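Local coordinates for uncharacterized protein (Arthrobacter sp., PDB 3BL4) that is of unknown function but falls in the STAS clan and forms a two-chain assembly whose beta-sheet continues from one subunit into the other, at residues G20-W26 with H53-M59; S80-G86 with C106-T112. All coordinates share one frame; numbering follows the deposited sequence.

Interaction 1. Residues G20-W26 with H53-M59; sequences GILRLTW and HPMLVDM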
ATOM      1  N   GLY A  20      -0.450  21.267  16.209  1.00 28.89           N
ATOM      2  CA  GLY A  20      -0.736  21.232  14.770  1.00 28.49           C
ATOM      3  C   GLY A  20      -0.461  19.900  14.095  1.00 28.80           C
ATOM      4  O   GLY A  20      -0.482  19.800  12.870  1.00 29.87           O
ATOM      5  N   ILE A  21      -0.209  18.869  14.893  1.00 28.97           N
ATOM      6  CA  ILE A  21       0.077  17.538  14.368  1.00 27.88           C
ATOM      7  C   ILE A  21      -1.158  16.655  14.531  1.00 25.03           C
ATOM      8  O   ILE A  21      -1.745  16.631  15.598  1.00 26.13           O
ATOM      9  CB  ILE A  21       1.323  16.966  15.075  1.00 26.89           C
ATOM     10  CG1 ILE A  21       2.558  17.704  14.547  1.00 28.86           C
ATOM     11  CG2 ILE A  21       1.448  15.501  14.841  1.00 22.14           C
ATOM     12  CD1 ILE A  21       3.777  17.558  15.401  1.00 30.47           C
ATOM     13  N   LEU A  22      -1.569  15.980  13.458  1.00 23.72           N
ATOM     14  CA  LEU A  22      -2.616  14.951  13.535  1.00 24.66           C
ATOM     15  C   LEU A  22      -2.053  13.661  14.105  1.00 24.96           C
ATOM     16  O   LEU A  22      -0.946  13.273  13.760  1.00 24.54           O
ATOM     17  CB  LEU A  22      -3.199  14.632  12.153  1.00 25.67           C
ATOM     18  CG  LEU A  22      -4.017  15.680  11.399  1.00 25.52           C
ATOM     19  CD1 LEU A  22      -3.934  15.437   9.891  1.00 22.35           C
ATOM     20  CD2 LEU A  22      -5.452  15.689  11.861  1.00 27.07           C
ATOM     21  N   ARG A  23      -2.823  13.001  14.973  1.00 25.08           N
ATOM     22  CA  ARG A  23      -2.456  11.684  15.485  1.00 25.92           C
ATOM     23  C   ARG A  23      -3.587  10.707  15.238  1.00 25.86           C
ATOM     24  O   ARG A  23      -4.693  10.884  15.757  1.00 24.51           O
ATOM     25  CB  ARG A  23      -2.114  11.763  16.976  1.00 27.45           C
ATOM     26  CG  ARG A  23      -0.878  12.596  17.177  1.00 29.94           C
ATOM     27  CD  ARG A  23      -0.465  12.799  18.610  1.00 35.32           C
ATOM     28  NE  ARG A  23       0.505  13.898  18.654  1.00 38.76           N
ATOM     29  CZ  ARG A  23       1.453  14.049  19.570  1.00 44.11           C
ATOM     30  NH1 ARG A  23       1.601  13.167  20.548  1.00 46.49           N
ATOM     31  NH2 ARG A  23       2.276  15.092  19.494  1.00 43.61           N
ATOM     32  N   LEU A  24      -3.299   9.695  14.423  1.00 25.95           N
ATOM     33  CA  LEU A  24      -4.243   8.620  14.116  1.00 24.82           C
ATOM     34  C   LEU A  24      -3.804   7.296  14.750  1.00 25.76           C
ATOM     35  O   LEU A  24      -2.691   6.826  14.536  1.00 22.42           O
ATOM     36  CB  LEU A  24      -4.370   8.451  12.597  1.00 24.17           C
ATOM     37  CG  LEU A  24      -5.273   7.325  12.067  1.00 28.15           C
ATOM     38  CD1 LEU A  24      -6.743   7.495  12.473  1.00 23.10           C
ATOM     39  CD2 LEU A  24      -5.110   7.202  10.553  1.00 23.59           C
ATOM     40  N   THR A  25      -4.705   6.685  15.514  1.00 27.08           N
ATOM     41  CA  THR A  25      -4.478   5.347  16.024  1.00 27.05           C
ATOM     42  C   THR A  25      -5.008   4.368  14.991  1.00 26.76           C
ATOM     43  O   THR A  25      -6.220   4.229  14.814  1.00 26.03           O
ATOM     44  CB  THR A  25      -5.140   5.144  17.403  1.00 27.09           C
ATOM     45  OG1 THR A  25      -4.372   5.846  18.383  1.00 31.21           O
ATOM     46  CG2 THR A  25      -5.172   3.670  17.787  1.00 29.58           C
ATOM     47  N   TRP A  26      -4.078   3.743  14.270  1.00 25.99           N
ATOM     48  CA  TRP A  26      -4.402   2.797  13.221  1.00 26.22           C
ATOM     49  C   TRP A  26      -3.256   1.799  13.102  1.00 27.63           C
ATOM     50  O   TRP A  26      -2.117   2.210  13.036  1.00 28.51           O
ATOM     51  CB  TRP A  26      -4.633   3.470  11.845  1.00 25.51           C
ATOM     52  CG  TRP A  26      -5.061   2.431  10.851  1.00 25.19           C
ATOM     53  CD1 TRP A  26      -6.336   1.983  10.630  1.00 24.05           C
ATOM     54  CD2 TRP A  26      -4.203   1.612  10.039  1.00 22.35           C
ATOM     55  NE1 TRP A  26      -6.322   0.963   9.712  1.00 25.04           N
ATOM     56  CE2 TRP A  26      -5.024   0.714   9.338  1.00 20.68           C
ATOM     57  CE3 TRP A  26      -2.816   1.557   9.836  1.00 24.37           C
ATOM     58  CZ2 TRP A  26      -4.504  -0.226   8.430  1.00 25.12           C
ATOM     59  CZ3 TRP A  26      -2.305   0.620   8.936  1.00 24.95           C
ATOM     60  CH2 TRP A  26      -3.145  -0.249   8.247  1.00 24.10           C
ATOM     61  N   HIS A  53      -2.079  19.292   7.673  1.00 28.46           N
ATOM     62  CA  HIS A  53      -1.230  19.111   8.857  1.00 26.77           C
ATOM     63  C   HIS A  53      -0.389  17.871   8.722  1.00 26.33           C
ATOM     64  O   HIS A  53      -0.793  16.922   8.065  1.00 27.08           O
ATOM     65  CB  HIS A  53      -2.061  18.946  10.132  1.00 26.96           C
ATOM     66  CG  HIS A  53      -3.073  20.023  10.351  1.00 26.42           C
ATOM     67  ND1 HIS A  53      -4.419  19.841  10.107  1.00 26.35           N
ATOM     68  CD2 HIS A  53      -2.938  21.294  10.783  1.00 21.51           C
ATOM     69  CE1 HIS A  53      -5.069  20.951  10.389  1.00 23.44           C
ATOM     70  NE2 HIS A  53      -4.194  21.848  10.802  1.00 26.69           N
ATOM     71  N   PRO A  54       0.791  17.857   9.360  1.00 27.38           N
ATOM     72  CA  PRO A  54       1.535  16.603   9.468  1.00 25.71           C
ATOM     73  C   PRO A  54       0.737  15.595  10.272  1.00 24.73           C
ATOM     74  O   PRO A  54       0.004  15.997  11.156  1.00 24.34           O
ATOM     75  CB  PRO A  54       2.788  17.004  10.245  1.00 25.89           C
ATOM     76  CG  PRO A  54       2.904  18.477  10.090  1.00 27.28           C
ATOM     77  CD  PRO A  54       1.508  18.983   9.981  1.00 25.79           C
HETATM   78  N   MSE A  55       0.882  14.308   9.972  1.00 23.64           N
HETATM   79  CA  MSE A  55       0.186  13.255  10.708  1.00 24.30           C
HETATM   80  C   MSE A  55       1.143  12.184  11.194  1.00 23.66           C
HETATM   81  O   MSE A  55       2.030  11.745  10.460  1.00 21.66           O
HETATM   82  CB  MSE A  55      -0.848  12.563   9.840  1.00 23.83           C
HETATM   83  CG  MSE A  55      -1.591  11.468  10.557  1.00 25.35           C
HETATM   84 SE   MSE A  55      -3.250  11.087   9.673  0.75 27.75          SE
HETATM   85  CE  MSE A  55      -2.590  10.447   8.134  1.00 19.12           C
ATOM     86  N   LEU A  56       0.942  11.776  12.441  1.00 24.26           N
ATOM     87  CA  LEU A  56       1.549  10.573  12.982  1.00 24.80           C
ATOM     88  C   LEU A  56       0.480   9.476  12.952  1.00 23.61           C
ATOM     89  O   LEU A  56      -0.618   9.674  13.479  1.00 22.99           O
ATOM     90  CB  LEU A  56       2.028  10.841  14.415  1.00 22.97           C
ATOM     91  CG  LEU A  56       2.627   9.668  15.197  1.00 23.96           C
ATOM     92  CD1 LEU A  56       4.079   9.517  14.869  1.00 21.80           C
ATOM     93  CD2 LEU A  56       2.444   9.873  16.691  1.00 26.71           C
ATOM     94  N   VAL A  57       0.777   8.348  12.302  1.00 23.71           N
ATOM     95  CA  VAL A  57      -0.080   7.156  12.384  1.00 25.14           C
ATOM     96  C   VAL A  57       0.548   6.227  13.407  1.00 25.11           C
ATOM     97  O   VAL A  57       1.594   5.627  13.164  1.00 26.79           O
ATOM     98  CB  VAL A  57      -0.297   6.448  11.021  1.00 27.44           C
ATOM     99  CG1 VAL A  57      -1.290   5.288  11.141  1.00 22.60           C
ATOM    100  CG2 VAL A  57      -0.824   7.434   9.977  1.00 23.87           C
ATOM    101  N   ASP A  58      -0.078   6.162  14.578  1.00 22.84           N
ATOM    102  CA  ASP A  58       0.422   5.364  15.677  1.00 25.26           C
ATOM    103  C   ASP A  58      -0.083   3.936  15.486  1.00 24.81           C
ATOM    104  O   ASP A  58      -1.253   3.638  15.753  1.00 20.99           O
ATOM    105  CB  ASP A  58      -0.066   5.956  17.009  1.00 25.94           C
ATOM    106  CG  ASP A  58       0.665   5.405  18.218  1.00 31.68           C
ATOM    107  OD1 ASP A  58       1.495   4.470  18.099  1.00 40.47           O
ATOM    108  OD2 ASP A  58       0.389   5.924  19.316  1.00 36.79           O
HETATM  109  N   MSE A  59       0.809   3.073  15.000  1.00 25.21           N
HETATM  110  CA  MSE A  59       0.509   1.655  14.804  1.00 26.56           C
HETATM  111  C   MSE A  59       1.035   0.822  15.971  1.00 28.37           C
HETATM  112  O   MSE A  59       1.019  -0.388  15.895  1.00 30.03           O
HETATM  113  CB  MSE A  59       1.105   1.137  13.481  1.00 25.60           C
HETATM  114  CG  MSE A  59       0.732   1.927  12.248  1.00 23.31           C
HETATM  115 SE   MSE A  59       1.618   1.360  10.647  0.75 26.10          SE
HETATM  116  CE  MSE A  59       3.372   1.350  11.203  1.00 20.22           C
TER
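Leu22 to Thr25 pair with Met55 to Asp58 as neighbouring parallel strands, the two ends of a beta-alpha-beta unit whose crossover is helix 34-48. The short strand axes come within 4.5 Å of each other. Five backbone hydrogen bonds join the segments in the alternating parallel pattern: strand 22-25 supplies Leu22 and Leu24 to the carbonyls of Pro54 and Leu56, while Leu56 and Asp58 donate back to Leu22 and Leu24. The bond from Leu24 N to Leu56 O is 2.8 Å long and almost straight at 171°. The pairing weakens at its end, where Trp26 N reaches Asp58 O at 3.2 Å from above the carbonyl plane.

Leu22, Leu24, Met55 and Val57 share one face. Leu22 CB lies 3.9 Å from Met55 CG, and the selenomethionine Met55 carries its SE atom to 4.1 Å from Leu24 CB. Val44 of helix 34-48 packs on both Leu22 and Met55. Leu22 also crosses the His53 side chain at about a right angle. The other face holds Arg23, Leu56, Thr25 and Asp58; the Arg23 guanidinium has its salt-bridge partner in Asp19. The far edge of strand 53-58 pairs in parallel with a strand of the second subunit, and Met55 packs against Ile82 of that subunit.

Val57 CG1, anti to the backbone N (chi1 -175°), sits at the edge of the Trp26 ring, near its plane, and is 3.9 Å from Trp26 CB.

Interaction 2. Residues S80-G86 with C106-T112; sequences SRIALLG and CPTKFFT. With SO4 (sulfate ion), chain C.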
ATOM      1  N   SER A  80       9.594 -14.748  -7.255  1.00 27.09           N
ATOM      2  CA  SER A  80      10.966 -14.534  -6.763  1.00 28.48           C
ATOM      3  C   SER A  80      11.408 -13.072  -6.880  1.00 28.15           C
ATOM      4  O   SER A  80      12.296 -12.620  -6.147  1.00 29.19           O
ATOM      5  CB  SER A  80      11.948 -15.427  -7.526  1.00 29.75           C
ATOM      6  OG  SER A  80      11.874 -15.152  -8.917  1.00 31.34           O
ATOM      7  N   ARG A  81      10.820 -12.351  -7.830  1.00 25.39           N
ATOM      8  CA  ARG A  81      10.951 -10.900  -7.926  1.00 24.75           C
ATOM      9  C   ARG A  81       9.779 -10.403  -8.746  1.00 23.24           C
ATOM     10  O   ARG A  81       9.205 -11.178  -9.508  1.00 24.58           O
ATOM     11  CB  ARG A  81      12.289 -10.491  -8.550  1.00 25.23           C
ATOM     12  CG  ARG A  81      12.617 -11.143  -9.861  1.00 27.81           C
ATOM     13  CD  ARG A  81      14.137 -11.256 -10.107  1.00 35.01           C
ATOM     14  NE  ARG A  81      14.774  -9.975 -10.451  1.00 32.36           N
ATOM     15  CZ  ARG A  81      15.616  -9.288  -9.679  1.00 34.87           C
ATOM     16  NH1 ARG A  81      15.949  -9.718  -8.470  1.00 34.04           N
ATOM     17  NH2 ARG A  81      16.147  -8.152 -10.128  1.00 37.06           N
ATOM     18  N   ILE A  82       9.382  -9.146  -8.581  1.00 22.13           N
ATOM     19  CA  ILE A  82       8.175  -8.660  -9.283  1.00 21.79           C
ATOM     20  C   ILE A  82       8.426  -7.346 -10.006  1.00 20.96           C
ATOM     21  O   ILE A  82       8.836  -6.398  -9.392  1.00 22.53           O
ATOM     22  CB  ILE A  82       6.979  -8.479  -8.339  1.00 21.71           C
ATOM     23  CG1 ILE A  82       6.709  -9.761  -7.535  1.00 27.86           C
ATOM     24  CG2 ILE A  82       5.749  -8.062  -9.129  1.00 19.36           C
ATOM     25  CD1 ILE A  82       5.452  -9.705  -6.675  1.00 19.82           C
ATOM     26  N   ALA A  83       8.214  -7.317 -11.322  1.00 20.31           N
ATOM     27  CA  ALA A  83       8.290  -6.087 -12.096  1.00 18.18           C
ATOM     28  C   ALA A  83       6.861  -5.692 -12.359  1.00 20.76           C
ATOM     29  O   ALA A  83       6.097  -6.487 -12.890  1.00 22.14           O
ATOM     30  CB  ALA A  83       9.024  -6.302 -13.418  1.00 13.87           C
ATOM     31  N   LEU A  84       6.485  -4.477 -11.986  1.00 20.41           N
ATOM     32  CA  LEU A  84       5.145  -4.020 -12.238  1.00 20.22           C
ATOM     33  C   LEU A  84       5.227  -3.009 -13.360  1.00 22.06           C
ATOM     34  O   LEU A  84       5.907  -2.000 -13.233  1.00 23.24           O
ATOM     35  CB  LEU A  84       4.521  -3.442 -10.966  1.00 20.23           C
ATOM     36  CG  LEU A  84       4.514  -4.467  -9.821  1.00 23.12           C
ATOM     37  CD1 LEU A  84       5.745  -4.301  -8.945  1.00 15.71           C
ATOM     38  CD2 LEU A  84       3.257  -4.418  -8.985  1.00 17.43           C
ATOM     39  N   LEU A  85       4.548  -3.303 -14.466  1.00 21.71           N
ATOM     40  CA  LEU A  85       4.687  -2.529 -15.686  1.00 20.48           C
ATOM     41  C   LEU A  85       3.472  -1.662 -15.911  1.00 23.52           C
ATOM     42  O   LEU A  85       2.364  -2.178 -16.062  1.00 22.51           O
ATOM     43  CB  LEU A  85       4.858  -3.481 -16.856  1.00 22.13           C
ATOM     44  CG  LEU A  85       4.859  -2.932 -18.292  1.00 28.71           C
ATOM     45  CD1 LEU A  85       6.073  -2.038 -18.487  1.00 18.65           C
ATOM     46  CD2 LEU A  85       4.822  -4.092 -19.289  1.00 17.77           C
ATOM     47  N   GLY A  86       3.678  -0.346 -15.950  1.00 24.45           N
ATOM     48  CA  GLY A  86       2.601   0.598 -16.307  1.00 26.06           C
ATOM     49  C   GLY A  86       2.785   1.309 -17.636  1.00 26.01           C
ATOM     50  O   GLY A  86       3.704   1.014 -18.372  1.00 26.39           O
ATOM     51  N   CYS A 106      10.120 -10.275  -1.786  1.00 26.02           N
ATOM     52  CA  CYS A 106      11.068 -10.288  -2.877  1.00 24.67           C
ATOM     53  C   CYS A 106      11.254  -8.901  -3.418  1.00 24.36           C
ATOM     54  O   CYS A 106      10.475  -7.998  -3.104  1.00 29.97           O
ATOM     55  CB  CYS A 106      10.573 -11.195  -3.993  1.00 25.45           C
ATOM     56  SG  CYS A 106       8.938 -10.785  -4.605  1.00 27.17           S
ATOM     57  N   PRO A 107      12.292  -8.720  -4.234  1.00 24.10           N
ATOM     58  CA  PRO A 107      12.480  -7.481  -4.948  1.00 26.25           C
ATOM     59  C   PRO A 107      11.302  -7.121  -5.836  1.00 26.70           C
ATOM     60  O   PRO A 107      10.715  -7.986  -6.499  1.00 28.42           O
ATOM     61  CB  PRO A 107      13.731  -7.770  -5.813  1.00 26.28           C
ATOM     62  CG  PRO A 107      14.452  -8.768  -5.070  1.00 22.26           C
ATOM     63  CD  PRO A 107      13.402  -9.656  -4.508  1.00 23.32           C
ATOM     64  N   THR A 108      10.953  -5.844  -5.820  1.00 27.49           N
ATOM     65  CA  THR A 108       9.882  -5.324  -6.643  1.00 26.87           C
ATOM     66  C   THR A 108      10.358  -4.014  -7.241  1.00 26.07           C
ATOM     67  O   THR A 108      11.171  -3.326  -6.641  1.00 26.46           O
ATOM     68  CB  THR A 108       8.622  -5.077  -5.814  1.00 27.06           C
ATOM     69  OG1 THR A 108       8.890  -4.062  -4.853  1.00 27.24           O
ATOM     70  CG2 THR A 108       8.184  -6.335  -5.109  1.00 25.72           C
ATOM     71  N   LYS A 109       9.879  -3.695  -8.436  1.00 25.27           N
ATOM     72  CA  LYS A 109      10.280  -2.475  -9.115  1.00 25.32           C
ATOM     73  C   LYS A 109       9.199  -2.095 -10.123  1.00 25.21           C
ATOM     74  O   LYS A 109       8.534  -2.962 -10.697  1.00 23.53           O
ATOM     75  CB  LYS A 109      11.625  -2.685  -9.818  1.00 25.52           C
ATOM     76  CG  LYS A 109      12.236  -1.437 -10.421  1.00 27.91           C
ATOM     77  CD  LYS A 109      13.680  -1.687 -10.927  1.00 28.03           C
ATOM     78  CE  LYS A 109      14.706  -1.606  -9.797  1.00 28.34           C
ATOM     79  NZ  LYS A 109      14.687  -0.307  -9.096  1.00 32.41           N
ATOM     80  N   PHE A 110       9.045  -0.792 -10.336  1.00 23.85           N
ATOM     81  CA  PHE A 110       8.053  -0.260 -11.256  1.00 24.35           C
ATOM     82  C   PHE A 110       8.741   0.133 -12.573  1.00 24.21           C
ATOM     83  O   PHE A 110       9.851   0.673 -12.559  1.00 21.39           O
ATOM     84  CB  PHE A 110       7.352   0.954 -10.618  1.00 22.69           C
ATOM     85  CG  PHE A 110       6.470   1.704 -11.557  1.00 24.81           C
ATOM     86  CD1 PHE A 110       5.220   1.210 -11.899  1.00 22.72           C
ATOM     87  CD2 PHE A 110       6.893   2.898 -12.120  1.00 21.89           C
ATOM     88  CE1 PHE A 110       4.395   1.894 -12.776  1.00 25.19           C
ATOM     89  CE2 PHE A 110       6.071   3.588 -13.014  1.00 24.22           C
ATOM     90  CZ  PHE A 110       4.814   3.090 -13.328  1.00 20.80           C
ATOM     91  N   PHE A 111       8.079  -0.165 -13.697  1.00 22.45           N
ATOM     92  CA  PHE A 111       8.564   0.204 -15.030  1.00 21.91           C
ATOM     93  C   PHE A 111       7.448   0.778 -15.880  1.00 23.20           C
ATOM     94  O   PHE A 111       6.254   0.495 -15.654  1.00 22.02           O
ATOM     95  CB  PHE A 111       9.108  -1.029 -15.766  1.00 21.96           C
ATOM     96  CG  PHE A 111      10.203  -1.752 -15.035  1.00 18.12           C
ATOM     97  CD1 PHE A 111       9.905  -2.659 -14.026  1.00 16.51           C
ATOM     98  CD2 PHE A 111      11.530  -1.550 -15.380  1.00 21.57           C
ATOM     99  CE1 PHE A 111      10.902  -3.323 -13.357  1.00 17.00           C
ATOM    100  CE2 PHE A 111      12.544  -2.227 -14.734  1.00 17.13           C
ATOM    101  CZ  PHE A 111      12.234  -3.110 -13.726  1.00 18.99           C
ATOM    102  N   THR A 112       7.840   1.578 -16.867  1.00 24.88           N
ATOM    103  CA  THR A 112       6.982   1.868 -18.036  1.00 25.50           C
ATOM    104  C   THR A 112       7.548   1.278 -19.338  1.00 25.08           C
ATOM    105  O   THR A 112       6.910   1.375 -20.402  1.00 22.67           O
ATOM    106  CB  THR A 112       6.766   3.386 -18.230  1.00 27.12           C
ATOM    107  OG1 THR A 112       8.027   4.056 -18.103  1.00 24.91           O
ATOM    108  CG2 THR A 112       5.740   3.951 -17.194  1.00 25.46           C
TER
HETATM  109  S   SO4 C 124      10.988   1.216  -7.608  1.00 56.86           S
HETATM  110  O1  SO4 C 124      12.271   0.540  -7.410  1.00 58.62           O
HETATM  111  O2  SO4 C 124      10.706   1.371  -9.037  1.00 49.42           O
HETATM  112  O3  SO4 C 124       9.922   0.455  -6.970  1.00 60.95           O
HETATM  113  O4  SO4 C 124      11.037   2.532  -6.985  1.00 62.18           O
HETATM  114  O   HOH W   1       4.451   0.467 -20.863  1.00 27.60           O
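Ala83 meets the ring of Phe111 closely, its CB 3.5 Å from Phe111 CE1. Phe111 CG stands beside its own backbone N (chi1 -57°), which lays the ring back along the neighbouring strand and brings its edge near Leu84 O. At the start of the segments, Cys106 SG touches Ile82 CG1 at 3.8 Å, and Pro107 CG lies against Arg81 NH1. Phe110 extends the other way, its CE1 4.0 Å from Gly86 N.

Five backbone hydrogen bonds set the register of the two strands that carry these side chains, from Ile82 N to Pro107 O at one end to Gly86 N to Phe111 O, 2.7 Å long, at the other. Beyond the last of them a water donates to both Gly86 O and Thr112 O. A sulfate, probably from the crystallisation liquor, accepts a nearly straight bond (171°) from Phe110 N to its O2 at 3.0 Å. The Lys109 chain, bent at both its last torsions, curls back to put NZ 3.1 Å from sulfate O1.

Trp120 of helix 114-121 orients Arg81, taking a hydrogen bond from NH2 on its carbonyl O and a cation-pi contact on its ring, which also meets Phe111. On the face of Ile82, Leu84 and Thr108, Leu99 of helix 92-102 packs on Leu84 and Thr108. That helix is the crossover of a classic parallel beta-alpha-beta unit.

In the fold
Both segments of interaction 1 precede those of interaction 2 in sequence, and the chain's centre lies between the two contacts, which are about 30 Å apart centre to centre and about 18 Å apart at their nearest atoms. Each joins the two strands of its own beta-alpha-beta unit, built round helix 34-48 or helix 92-102, and helix 64-73 comes between the units along the chain. They belong to separate sheets within one chain. In the dimer, strand 53-58 pairs in parallel with strand 79-85 of the second subunit, so interaction 1 of one chain and interaction 2 of the other become parts of one continuous sheet, consistent with a STAS-like fold completed by exchange between subunits.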